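Local coordinates for dihydropyrimidinase (Brevibacillus agri, PDB 3SFW), which probably catalyses, as a zinc-dependent amidohydrolase, the reversible hydrolytic ring opening of dihydropyrimidines to N-carbamoyl-beta-amino acids, at residues Lys3-Gly8 / Ala391-Phe396; Phe122-Ser127 / Glu135-Val140; Gly187-Tyr192 / Pro214-Glu219. All blocks are in the same frame, centred on the assembly; numbering follows the deposited sequence.

Contact 1 of 3, residues Lys3-Gly8 / Ala391-Phe396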
ATOM      1  N   LYS A   3      52.651  -8.452   7.391  1.00 14.85           N
ATOM      2  CA  LYS A   3      52.152  -7.818   8.601  1.00 16.80           C
ATOM      3  C   LYS A   3      51.194  -8.771   9.293  1.00 17.67           C
ATOM      4  O   LYS A   3      50.346  -9.368   8.638  1.00 19.16           O
ATOM      5  CB  LYS A   3      51.410  -6.515   8.252  1.00 17.19           C
ATOM      6  CG  LYS A   3      52.350  -5.411   7.646  1.00 17.72           C
ATOM      7  CD  LYS A   3      51.533  -4.163   7.288  1.00 19.63           C
ATOM      8  CE  LYS A   3      52.430  -3.041   6.660  1.00 18.22           C
ATOM      9  NZ  LYS A   3      53.073  -3.401   5.337  1.00 17.64           N
ATOM     10  N   TRP A   4      51.349  -8.912  10.600  1.00 16.09           N
ATOM     11  CA  TRP A   4      50.584  -9.863  11.396  1.00 18.24           C
ATOM     12  C   TRP A   4      49.808  -9.062  12.425  1.00 17.15           C
ATOM     13  O   TRP A   4      50.384  -8.534  13.394  1.00 16.17           O
ATOM     14  CB  TRP A   4      51.570 -10.807  12.107  1.00 20.74           C
ATOM     15  CG  TRP A   4      50.993 -12.015  12.791  1.00 23.19           C
ATOM     16  CD1 TRP A   4      49.734 -12.542  12.663  1.00 23.32           C
ATOM     17  CD2 TRP A   4      51.702 -12.876  13.685  1.00 25.50           C
ATOM     18  NE1 TRP A   4      49.612 -13.668  13.471  1.00 24.55           N
ATOM     19  CE2 TRP A   4      50.807 -13.885  14.106  1.00 25.88           C
ATOM     20  CE3 TRP A   4      53.027 -12.903  14.159  1.00 27.24           C
ATOM     21  CZ2 TRP A   4      51.202 -14.927  14.976  1.00 28.43           C
ATOM     22  CZ3 TRP A   4      53.403 -13.905  15.049  1.00 26.25           C
ATOM     23  CH2 TRP A   4      52.495 -14.907  15.444  1.00 26.73           C
ATOM     24  N   ILE A   5      48.515  -8.843  12.150  1.00 14.53           N
ATOM     25  CA  ILE A   5      47.683  -8.058  13.024  1.00 16.27           C
ATOM     26  C   ILE A   5      47.086  -8.973  14.087  1.00 17.17           C
ATOM     27  O   ILE A   5      46.242  -9.870  13.767  1.00 17.60           O
ATOM     28  CB  ILE A   5      46.537  -7.344  12.261  1.00 13.79           C
ATOM     29  CG1 ILE A   5      47.056  -6.614  11.006  1.00 16.64           C
ATOM     30  CG2 ILE A   5      45.763  -6.433  13.168  1.00 14.29           C
ATOM     31  CD1 ILE A   5      45.891  -6.008  10.114  1.00 18.56           C
ATOM     32  N   ARG A   6      47.495  -8.758  15.332  1.00 15.52           N
ATOM     33  CA  ARG A   6      47.182  -9.716  16.433  1.00 17.28           C
ATOM     34  C   ARG A   6      46.253  -9.179  17.513  1.00 18.06           C
ATOM     35  O   ARG A   6      46.264  -7.983  17.841  1.00 17.54           O
ATOM     36  CB  ARG A   6      48.480 -10.178  17.117  1.00 19.49           C
ATOM     37  CG  ARG A   6      49.515 -10.769  16.153  1.00 19.81           C
ATOM     38  CD  ARG A   6      50.550 -11.546  16.942  1.00 24.62           C
ATOM     39  NE  ARG A   6      49.928 -12.735  17.522  1.00 27.84           N
ATOM     40  CZ  ARG A   6      50.568 -13.611  18.294  1.00 35.17           C
ATOM     41  NH1 ARG A   6      51.841 -13.412  18.603  1.00 34.72           N
ATOM     42  NH2 ARG A   6      49.925 -14.680  18.760  1.00 37.60           N
ATOM     43  N   ASN A   7      45.422 -10.068  18.049  1.00 15.98           N
ATOM     44  CA  ASN A   7      44.672  -9.776  19.265  1.00 15.94           C
ATOM     45  C   ASN A   7      43.448  -8.893  19.063  1.00 15.83           C
ATOM     46  O   ASN A   7      42.915  -8.379  20.043  1.00 17.16           O
ATOM     47  CB  ASN A   7      45.572  -9.110  20.327  1.00 22.16           C
ATOM     48  CG  ASN A   7      46.840  -9.886  20.594  1.00 34.57           C
ATOM     49  OD1 ASN A   7      46.815 -11.121  20.664  1.00 40.38           O
ATOM     50  ND2 ASN A   7      47.980  -9.163  20.756  1.00 36.63           N
ATOM     51  N   GLY A   8      43.023  -8.719  17.814  1.00 15.43           N
ATOM     52  CA  GLY A   8      41.847  -7.896  17.505  1.00 13.06           C
ATOM     53  C   GLY A   8      40.602  -8.761  17.277  1.00 16.10           C
ATOM     54  O   GLY A   8      40.690 -10.008  17.302  1.00 17.27           O
ATOM     55  N   ALA A 391      44.188  -6.043   1.350  1.00 10.19           N
ATOM     56  CA  ALA A 391      44.292  -5.825   2.760  1.00 12.84           C
ATOM     57  C   ALA A 391      43.920  -4.360   3.025  1.00 14.43           C
ATOM     58  O   ALA A 391      44.790  -3.533   3.286  1.00 12.79           O
ATOM     59  CB  ALA A 391      45.750  -6.113   3.198  1.00 13.13           C
ATOM     60  N   ASP A 392      42.623  -4.076   2.969  1.00 10.24           N
ATOM     61  CA  ASP A 392      42.090  -2.722   3.155  1.00 10.88           C
ATOM     62  C   ASP A 392      41.300  -2.811   4.458  1.00 10.48           C
ATOM     63  O   ASP A 392      40.197  -3.422   4.516  1.00 13.11           O
ATOM     64  CB  ASP A 392      41.118  -2.357   2.013  1.00 10.24           C
ATOM     65  CG  ASP A 392      41.812  -2.014   0.697  1.00 11.50           C
ATOM     66  OD1 ASP A 392      42.992  -2.417   0.472  1.00 11.37           O
ATOM     67  OD2 ASP A 392      41.100  -1.442  -0.159  1.00 10.82           O
ATOM     68  N   ILE A 393      41.949  -2.418   5.547  1.00 11.87           N
ATOM     69  CA  ILE A 393      41.495  -2.766   6.864  1.00 11.53           C
ATOM     70  C   ILE A 393      41.582  -1.538   7.772  1.00 12.54           C
ATOM     71  O   ILE A 393      42.549  -0.776   7.713  1.00 12.10           O
ATOM     72  CB  ILE A 393      42.390  -3.907   7.440  1.00 11.12           C
ATOM     73  CG1 ILE A 393      42.208  -5.153   6.578  1.00 14.35           C
ATOM     74  CG2 ILE A 393      42.024  -4.203   8.980  1.00 11.66           C
ATOM     75  CD1 ILE A 393      43.193  -6.273   6.914  1.00 13.86           C
ATOM     76  N   VAL A 394      40.585  -1.388   8.640  1.00 13.35           N
ATOM     77  CA  VAL A 394      40.567  -0.304   9.625  1.00 10.95           C
ATOM     78  C   VAL A 394      40.688  -0.896  11.015  1.00 13.43           C
ATOM     79  O   VAL A 394      39.955  -1.836  11.364  1.00 13.59           O
ATOM     80  CB  VAL A 394      39.256   0.496   9.519  1.00 11.22           C
ATOM     81  CG1 VAL A 394      39.198   1.565  10.606  1.00 10.76           C
ATOM     82  CG2 VAL A 394      39.164   1.138   8.132  1.00 13.07           C
ATOM     83  N   LEU A 395      41.609  -0.350  11.828  1.00 11.64           N
ATOM     84  CA  LEU A 395      41.639  -0.673  13.229  1.00 13.18           C
ATOM     85  C   LEU A 395      40.821   0.386  13.955  1.00 12.61           C
ATOM     86  O   LEU A 395      41.162   1.578  13.895  1.00 12.58           O
ATOM     87  CB  LEU A 395      43.095  -0.654  13.748  1.00 12.26           C
ATOM     88  CG  LEU A 395      44.077  -1.656  13.121  1.00 19.38           C
ATOM     89  CD1 LEU A 395      45.302  -1.848  14.031  1.00 18.44           C
ATOM     90  CD2 LEU A 395      43.470  -2.922  12.769  1.00 23.24           C
ATOM     91  N   PHE A 396      39.690  -0.034  14.550  1.00  8.16           N
ATOM     92  CA  PHE A 396      38.680   0.909  15.057  1.00 12.88           C
ATOM     93  C   PHE A 396      38.485   0.679  16.562  1.00 14.86           C
ATOM     94  O   PHE A 396      38.281  -0.478  17.012  1.00 13.87           O
ATOM     95  CB  PHE A 396      37.353   0.664  14.304  1.00 12.34           C
ATOM     96  CG  PHE A 396      36.272   1.639  14.652  1.00 10.76           C
ATOM     97  CD1 PHE A 396      36.182   2.876  13.981  1.00 14.62           C
ATOM     98  CD2 PHE A 396      35.278   1.290  15.567  1.00 15.83           C
ATOM     99  CE1 PHE A 396      35.169   3.782  14.295  1.00 16.71           C
ATOM    100  CE2 PHE A 396      34.224   2.179  15.845  1.00 14.65           C
ATOM    101  CZ  PHE A 396      34.166   3.410  15.208  1.00 14.98           C
TER
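Ile5 spreads its two branches over Ile393 and Leu395, touching each with a different methyl group. Its longer arm meets that of Ile393 tip to tip, with Ile5 CD1 4.2 Å from Ile393 CD1. The shorter branch goes to the second partner: Ile5 CG2 lies 4.2 Å from Leu395 CD2. The first torsion explains the division of labour, since CG1 lies beside the backbone N (chi1 -48°), anti to the carbonyl carbon, and CG2 is anti to the backbone N, which splits the two arms along the opposing strand. Residues 393 and 395 suit this role because side chains two apart on a strand emerge on the same face. All three are buried, and the contact is purely apolar, without a hydrogen bond between the segments. Branched aliphatic residues fit such a place, filling the space between sheets without polar groups that would need partners. On the other face of strand 2-6, Trp4 and Arg6 pair instead, with Arg6 CD 3.6 Å above the indole plane, and Arg6 NE forms a salt bridge with Asp20. The Ile5 contact, where two sheets meet face to face, belongs to the beta-sandwich domain that dihydropyrimidinases build from both chain ends. Strand 2-6 runs between strands 20-24 and 41-44, while strand 393-403 pairs with 422-432; Ile23 and Leu431 also pack on Ile5, and Ile43 meets Leu395.

Contact 2 of 3, residues Phe122-Ser127 / Glu135-Val140; sequences FHLMVS and EELESV
Flat groups take no part where Leu124 meets Val140 and Leu137; the rings of the strand are occupied elsewhere. Phe122 meets His109 and Trp108 edge-to-face, whereas His123 lies against Phe92 with the planes at about 35° and against Phe376 at about 65°. The contact itself joins strand 119-124 of the TIM barrel to helix 131-142, the helix that follows it in the chain and covers it from outside. Alternation along the strand sorts the residues: Leu124 points to the helix, while His123 hydrogen-bonds through ND1 to Ser148 OG and through NE2 to Pro57 O, next to the zinc ligand His58. Leucine suits the outward position because its forked end fills the layer between strand and helix, the CA atoms of Leu124 and Val140 being 8.8 Å apart. With CG anti to the backbone N (chi1 -178°), the side chain crosses that of Val140 at about a right angle. Helices 101-112 and 163-176 also border this apolar layer, through Ile105 and Leu176. On Leu124 a single methyl makes both contacts: CD2 stands 3.8 Å from Val140 CG1 and 4.3 Å from Leu137 CD2.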
ATOM      1  N   PHE A 122      35.349   5.271 -10.759  1.00 11.86           N
ATOM      2  CA  PHE A 122      34.466   6.319 -11.240  1.00  9.77           C
ATOM      3  C   PHE A 122      33.096   5.761 -11.612  1.00  9.47           C
ATOM      4  O   PHE A 122      32.999   4.713 -12.259  1.00 11.76           O
ATOM      5  CB  PHE A 122      35.051   7.007 -12.501  1.00  9.78           C
ATOM      6  CG  PHE A 122      36.376   7.694 -12.266  1.00 11.19           C
ATOM      7  CD1 PHE A 122      36.611   8.463 -11.103  1.00 12.77           C
ATOM      8  CD2 PHE A 122      37.392   7.574 -13.212  1.00 13.52           C
ATOM      9  CE1 PHE A 122      37.827   8.996 -10.849  1.00 15.18           C
ATOM     10  CE2 PHE A 122      38.662   8.130 -12.955  1.00 16.45           C
ATOM     11  CZ  PHE A 122      38.866   8.865 -11.809  1.00 14.60           C
ATOM     12  N   HIS A 123      32.041   6.556 -11.341  1.00 10.26           N
ATOM     13  CA  HIS A 123      30.759   6.433 -12.079  1.00  9.34           C
ATOM     14  C   HIS A 123      30.790   7.403 -13.268  1.00 11.38           C
ATOM     15  O   HIS A 123      31.541   8.370 -13.259  1.00 10.36           O
ATOM     16  CB  HIS A 123      29.546   6.829 -11.198  1.00  9.33           C
ATOM     17  CG  HIS A 123      29.599   6.317  -9.794  1.00  9.60           C
ATOM     18  ND1 HIS A 123      29.378   4.983  -9.458  1.00  9.42           N
ATOM     19  CD2 HIS A 123      29.757   6.988  -8.625  1.00 10.71           C
ATOM     20  CE1 HIS A 123      29.401   4.879  -8.136  1.00 11.70           C
ATOM     21  NE2 HIS A 123      29.710   6.067  -7.620  1.00 11.22           N
ATOM     22  N   LEU A 124      29.861   7.258 -14.203  1.00 10.25           N
ATOM     23  CA  LEU A 124      29.817   8.218 -15.356  1.00 10.00           C
ATOM     24  C   LEU A 124      28.440   8.847 -15.485  1.00 11.11           C
ATOM     25  O   LEU A 124      27.429   8.132 -15.613  1.00 11.33           O
ATOM     26  CB  LEU A 124      30.148   7.471 -16.658  1.00  9.45           C
ATOM     27  CG  LEU A 124      30.184   8.382 -17.893  1.00 10.33           C
ATOM     28  CD1 LEU A 124      31.381   9.345 -17.768  1.00 13.28           C
ATOM     29  CD2 LEU A 124      30.371   7.470 -19.109  1.00 13.28           C
ATOM     30  N   MET A 125      28.393  10.181 -15.453  1.00 11.40           N
ATOM     31  CA  MET A 125      27.149  10.942 -15.738  1.00 11.54           C
ATOM     32  C   MET A 125      26.711  10.787 -17.192  1.00 13.16           C
ATOM     33  O   MET A 125      27.536  10.882 -18.097  1.00 13.65           O
ATOM     34  CB  MET A 125      27.386  12.407 -15.439  1.00 10.77           C
ATOM     35  CG  MET A 125      26.233  13.309 -15.941  1.00 11.17           C
ATOM     36  SD  MET A 125      26.778  15.017 -15.525  1.00 14.38           S
ATOM     37  CE  MET A 125      25.616  15.904 -16.593  1.00 17.45           C
ATOM     38  N   VAL A 126      25.439  10.509 -17.416  1.00 11.04           N
ATOM     39  CA  VAL A 126      24.865  10.538 -18.804  1.00 12.30           C
ATOM     40  C   VAL A 126      23.916  11.739 -18.882  1.00 16.68           C
ATOM     41  O   VAL A 126      23.007  11.855 -18.047  1.00 16.52           O
ATOM     42  CB  VAL A 126      24.137   9.215 -19.150  1.00 12.46           C
ATOM     43  CG1 VAL A 126      23.550   9.241 -20.565  1.00 13.25           C
ATOM     44  CG2 VAL A 126      25.119   8.048 -19.022  1.00 12.50           C
ATOM     45  N   SER A 127      24.228  12.690 -19.777  1.00 19.05           N
ATOM     46  CA  SER A 127      23.397  13.926 -19.954  1.00 22.47           C
ATOM     47  C   SER A 127      22.388  13.693 -21.050  1.00 23.14           C
ATOM     48  O   SER A 127      21.371  14.365 -21.098  1.00 22.01           O
ATOM     49  CB  SER A 127      24.235  15.175 -20.347  1.00 23.93           C
ATOM     50  OG  SER A 127      25.622  14.868 -20.606  1.00 32.02           O
ATOM     51  N   GLU A 135      26.536   4.046 -28.256  1.00 15.48           N
ATOM     52  CA  GLU A 135      27.597   3.201 -28.831  1.00 20.25           C
ATOM     53  C   GLU A 135      28.848   3.251 -27.974  1.00 16.07           C
ATOM     54  O   GLU A 135      29.476   2.217 -27.694  1.00 16.29           O
ATOM     55  CB  GLU A 135      27.929   3.618 -30.288  1.00 25.06           C
ATOM     56  CG  GLU A 135      26.715   3.558 -31.231  1.00 37.79           C
ATOM     57  CD  GLU A 135      26.960   2.766 -32.538  1.00 44.95           C
ATOM     58  OE1 GLU A 135      25.952   2.436 -33.229  1.00 46.75           O
ATOM     59  OE2 GLU A 135      28.147   2.514 -32.896  1.00 47.91           O
ATOM     60  N   GLU A 136      29.169   4.443 -27.493  1.00 15.67           N
ATOM     61  CA  GLU A 136      30.351   4.667 -26.688  1.00 16.03           C
ATOM     62  C   GLU A 136      30.326   3.905 -25.374  1.00 15.99           C
ATOM     63  O   GLU A 136      31.382   3.549 -24.833  1.00 14.71           O
ATOM     64  CB  GLU A 136      30.489   6.166 -26.395  1.00 17.90           C
ATOM     65  CG  GLU A 136      31.859   6.573 -26.221  1.00 19.49           C
ATOM     66  CD  GLU A 136      32.094   8.071 -26.077  1.00 16.31           C
ATOM     67  OE1 GLU A 136      31.200   8.940 -26.199  1.00 19.20           O
ATOM     68  OE2 GLU A 136      33.228   8.343 -25.738  1.00 17.93           O
ATOM     69  N   LEU A 137      29.126   3.682 -24.838  1.00 14.15           N
ATOM     70  CA  LEU A 137      29.005   3.031 -23.515  1.00 12.43           C
ATOM     71  C   LEU A 137      29.567   1.616 -23.503  1.00 14.48           C
ATOM     72  O   LEU A 137      29.951   1.102 -22.458  1.00 12.91           O
ATOM     73  CB  LEU A 137      27.540   3.043 -23.040  1.00 13.00           C
ATOM     74  CG  LEU A 137      27.080   4.414 -22.519  1.00 14.85           C
ATOM     75  CD1 LEU A 137      25.582   4.376 -22.270  1.00 17.13           C
ATOM     76  CD2 LEU A 137      27.868   4.731 -21.215  1.00 13.64           C
ATOM     77  N   GLU A 138      29.626   0.961 -24.669  1.00 13.95           N
ATOM     78  CA  GLU A 138      30.155  -0.409 -24.674  1.00 13.36           C
ATOM     79  C   GLU A 138      31.587  -0.527 -24.168  1.00 15.07           C
ATOM     80  O   GLU A 138      31.877  -1.284 -23.221  1.00 13.59           O
ATOM     81  CB  GLU A 138      29.990  -1.087 -26.051  1.00 12.88           C
ATOM     82  CG  GLU A 138      30.390  -2.557 -25.992  1.00 19.25           C
ATOM     83  CD  GLU A 138      30.155  -3.262 -27.316  1.00 30.44           C
ATOM     84  OE1 GLU A 138      30.533  -2.696 -28.369  1.00 34.13           O
ATOM     85  OE2 GLU A 138      29.520  -4.330 -27.300  1.00 34.90           O
ATOM     86  N   SER A 139      32.486   0.312 -24.684  1.00 12.23           N
ATOM     87  CA  SER A 139      33.866   0.251 -24.166  1.00 10.45           C
ATOM     88  C   SER A 139      33.967   0.912 -22.817  1.00 13.00           C
ATOM     89  O   SER A 139      34.843   0.574 -22.032  1.00 13.23           O
ATOM     90  CB  SER A 139      34.842   0.888 -25.157  1.00 14.13           C
ATOM     91  OG  SER A 139      34.546   2.259 -25.318  1.00 14.99           O
ATOM     92  N   VAL A 140      33.080   1.858 -22.532  1.00 11.10           N
ATOM     93  CA  VAL A 140      33.082   2.437 -21.166  1.00 12.92           C
ATOM     94  C   VAL A 140      32.884   1.327 -20.141  1.00 12.29           C
ATOM     95  O   VAL A 140      33.648   1.226 -19.148  1.00 12.67           O
ATOM     96  CB  VAL A 140      31.983   3.534 -20.987  1.00 13.34           C
ATOM     97  CG1 VAL A 140      31.846   3.945 -19.458  1.00 12.48           C
ATOM     98  CG2 VAL A 140      32.340   4.801 -21.835  1.00 13.13           C
TER

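Contact 3 of 3, residues Gly187-Tyr192 / Pro214-Glu219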
ATOM      1  N   GLY A 187      13.065  17.935 -11.320  1.00 11.55           N
ATOM      2  CA  GLY A 187      13.737  19.214 -11.579  1.00 13.83           C
ATOM      3  C   GLY A 187      12.813  20.317 -12.080  1.00 13.29           C
ATOM      4  O   GLY A 187      13.161  21.495 -11.967  1.00 16.07           O
ATOM      5  N   ASP A 188      11.721  19.957 -12.746  1.00 13.60           N
ATOM      6  CA  ASP A 188      10.811  21.014 -13.262  1.00 14.21           C
ATOM      7  C   ASP A 188       9.982  21.634 -12.160  1.00 14.95           C
ATOM      8  O   ASP A 188       9.774  22.873 -12.122  1.00 15.60           O
ATOM      9  CB  ASP A 188       9.916  20.465 -14.349  1.00 12.54           C
ATOM     10  CG  ASP A 188      10.696  20.160 -15.635  1.00 17.60           C
ATOM     11  OD1 ASP A 188      11.464  21.039 -16.100  1.00 20.98           O
ATOM     12  OD2 ASP A 188      10.565  19.058 -16.161  1.00 17.32           O
ATOM     13  N   VAL A 189       9.518  20.798 -11.248  1.00 13.78           N
ATOM     14  CA  VAL A 189       8.801  21.300 -10.066  1.00 11.84           C
ATOM     15  C   VAL A 189       9.742  22.202  -9.295  1.00 14.90           C
ATOM     16  O   VAL A 189       9.365  23.297  -8.900  1.00 15.94           O
ATOM     17  CB  VAL A 189       8.355  20.118  -9.120  1.00 14.76           C
ATOM     18  CG1 VAL A 189       7.929  20.683  -7.707  1.00 15.15           C
ATOM     19  CG2 VAL A 189       7.232  19.345  -9.751  1.00 14.50           C
ATOM     20  N   LEU A 190      10.980  21.742  -9.073  1.00 12.08           N
ATOM     21  CA  LEU A 190      11.950  22.538  -8.298  1.00 13.14           C
ATOM     22  C   LEU A 190      12.278  23.889  -8.980  1.00 17.47           C
ATOM     23  O   LEU A 190      12.353  24.947  -8.312  1.00 16.38           O
ATOM     24  CB  LEU A 190      13.254  21.738  -8.100  1.00 13.11           C
ATOM     25  CG  LEU A 190      13.245  20.848  -6.842  1.00 14.25           C
ATOM     26  CD1 LEU A 190      11.891  20.109  -6.652  1.00 13.74           C
ATOM     27  CD2 LEU A 190      14.413  19.862  -6.908  1.00 13.74           C
ATOM     28  N   ASP A 191      12.488  23.850 -10.291  1.00 16.95           N
ATOM     29  CA  ASP A 191      12.825  25.099 -11.035  1.00 16.92           C
ATOM     30  C   ASP A 191      11.723  26.156 -10.855  1.00 17.52           C
ATOM     31  O   ASP A 191      12.028  27.336 -10.570  1.00 19.62           O
ATOM     32  CB  ASP A 191      13.038  24.817 -12.539  1.00 19.11           C
ATOM     33  CG  ASP A 191      13.559  26.046 -13.304  1.00 23.98           C
ATOM     34  OD1 ASP A 191      12.798  26.623 -14.119  1.00 24.81           O
ATOM     35  OD2 ASP A 191      14.748  26.382 -13.141  1.00 24.77           O
ATOM     36  N   TYR A 192      10.459  25.708 -10.879  1.00 14.51           N
ATOM     37  CA  TYR A 192       9.315  26.641 -10.772  1.00 15.90           C
ATOM     38  C   TYR A 192       9.235  27.168  -9.364  1.00 19.60           C
ATOM     39  O   TYR A 192       9.184  28.389  -9.162  1.00 18.41           O
ATOM     40  CB  TYR A 192       7.985  25.959 -11.109  1.00 19.00           C
ATOM     41  CG  TYR A 192       6.836  26.938 -10.969  1.00 24.24           C
ATOM     42  CD1 TYR A 192       6.577  27.867 -11.972  1.00 29.92           C
ATOM     43  CD2 TYR A 192       6.170  27.065  -9.752  1.00 28.71           C
ATOM     44  CE1 TYR A 192       5.556  28.824 -11.816  1.00 32.27           C
ATOM     45  CE2 TYR A 192       5.186  28.032  -9.562  1.00 33.30           C
ATOM     46  CZ  TYR A 192       4.866  28.881 -10.606  1.00 35.85           C
ATOM     47  OH  TYR A 192       3.898  29.843 -10.387  1.00 42.78           O
ATOM     48  N   PRO A 214       9.417  17.041  -0.163  1.00 14.67           N
ATOM     49  CA  PRO A 214       9.702  15.593  -0.281  1.00 14.83           C
ATOM     50  C   PRO A 214       8.881  14.904  -1.350  1.00 14.02           C
ATOM     51  O   PRO A 214       9.304  13.895  -1.907  1.00 13.03           O
ATOM     52  CB  PRO A 214       9.366  15.035   1.120  1.00 19.42           C
ATOM     53  CG  PRO A 214       8.736  16.171   1.868  1.00 18.81           C
ATOM     54  CD  PRO A 214       9.094  17.454   1.215  1.00 14.72           C
ATOM     55  N   GLU A 215       7.662  15.403  -1.595  1.00 11.93           N
ATOM     56  CA  GLU A 215       6.834  14.850  -2.648  1.00 14.32           C
ATOM     57  C   GLU A 215       7.533  14.879  -4.010  1.00 12.54           C
ATOM     58  O   GLU A 215       7.263  14.015  -4.827  1.00 12.80           O
ATOM     59  CB  GLU A 215       5.497  15.585  -2.710  1.00 17.90           C
ATOM     60  CG  GLU A 215       4.616  15.336  -1.438  1.00 25.31           C
ATOM     61  CD  GLU A 215       4.940  16.198  -0.167  1.00 32.56           C
ATOM     62  OE1 GLU A 215       5.794  17.122  -0.168  1.00 21.99           O
ATOM     63  OE2 GLU A 215       4.300  15.917   0.873  1.00 37.58           O
ATOM     64  N   ALA A 216       8.408  15.860  -4.230  1.00 12.21           N
ATOM     65  CA  ALA A 216       9.147  15.996  -5.507  1.00 10.62           C
ATOM     66  C   ALA A 216      10.220  14.889  -5.637  1.00 12.91           C
ATOM     67  O   ALA A 216      10.545  14.436  -6.750  1.00 11.51           O
ATOM     68  CB  ALA A 216       9.814  17.396  -5.586  1.00 10.19           C
ATOM     69  N   GLU A 217      10.816  14.534  -4.495  1.00 11.43           N
ATOM     70  CA  GLU A 217      11.778  13.433  -4.449  1.00 12.15           C
ATOM     71  C   GLU A 217      11.011  12.142  -4.592  1.00 13.67           C
ATOM     72  O   GLU A 217      11.402  11.240  -5.349  1.00 13.19           O
ATOM     73  CB  GLU A 217      12.579  13.450  -3.151  1.00 13.16           C
ATOM     74  CG  GLU A 217      13.445  12.198  -3.015  1.00 10.45           C
ATOM     75  CD  GLU A 217      14.257  12.154  -1.729  1.00 14.38           C
ATOM     76  OE1 GLU A 217      14.582  13.204  -1.138  1.00 13.77           O
ATOM     77  OE2 GLU A 217      14.655  11.057  -1.355  1.00 12.01           O
ATOM     78  N   GLY A 218       9.881  12.028  -3.902  1.00 11.49           N
ATOM     79  CA  GLY A 218       9.064  10.812  -4.053  1.00 10.09           C
ATOM     80  C   GLY A 218       8.671  10.603  -5.523  1.00 10.31           C
ATOM     81  O   GLY A 218       8.691   9.465  -6.045  1.00 11.67           O
ATOM     82  N   GLU A 219       8.175  11.661  -6.149  1.00 11.31           N
ATOM     83  CA  GLU A 219       7.706  11.520  -7.536  1.00 10.91           C
ATOM     84  C   GLU A 219       8.818  11.034  -8.485  1.00 10.79           C
ATOM     85  O   GLU A 219       8.651  10.059  -9.221  1.00 12.89           O
ATOM     86  CB  GLU A 219       7.142  12.842  -8.068  1.00 10.92           C
ATOM     87  CG  GLU A 219       6.528  12.712  -9.500  1.00 10.26           C
ATOM     88  CD  GLU A 219       7.582  12.663 -10.589  1.00 11.75           C
ATOM     89  OE1 GLU A 219       8.567  13.450 -10.539  1.00 13.72           O
ATOM     90  OE2 GLU A 219       7.454  11.749 -11.460  1.00 12.99           O
TER
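Val189 and Leu190, consecutive on one helix, converge on the single methyl group of Ala216 on another. Val189 leaves its backbone aimed at the opposing helix; Leu190 does not, yet its torsions (chi1 -88°, chi2 43°) bring its end round for the closer approach, with Leu190 CD1 3.6 Å from Ala216 CB. Val189 CG1 comes to 4.3 Å from the same Ala216 CB. The two approaching methyls, Val189 CG1 and Leu190 CD1, are themselves 4.1 Å apart, so the three carbons form a compact triangle. Alanine is well suited here: its short side chain lets the backbones come near, the CA atoms of Val189 and Ala216 being 7.0 Å apart. Both helices, 187-199 and 214-230, belong to the long connection between barrel strands 180-182 and 234-237 of the TIM barrel, and the zinc ligands His183 and His239 lie just beyond the ends of those strands. Asn186, immediately before the first helix, ties the pair together: OD1 accepts from Val189 N, ND2 bonds Glu219 OE1, and its backbone is hydrogen-bonded to that of Ala216. A second subunit adds to the packing, with its Leu227 against Val189 and its Ile171 against Tyr192.

In the fold
Contact 1 joins the first strand of the chain to a late one, 383 residues on, and contacts 2 and 3 follow one another in the sequence between them, both within the amidohydrolase barrel. Contacts 1 and 2 have their centres about 37 Å apart, yet both reach the same curled sheet, since strands 119-124 and 393-403 are linked through it. Contact 3 lies on the opposite side of the chain's centre from contact 1, its centre about 46 Å from that of contact 1 and about 26 Å from that of contact 2. The sandwich thus combines N-terminal strands with strands from late in the chain, whereas contacts 2 and 3 pack helices around the barrel holding the zinc ions, contact 3 also bordering a second subunit.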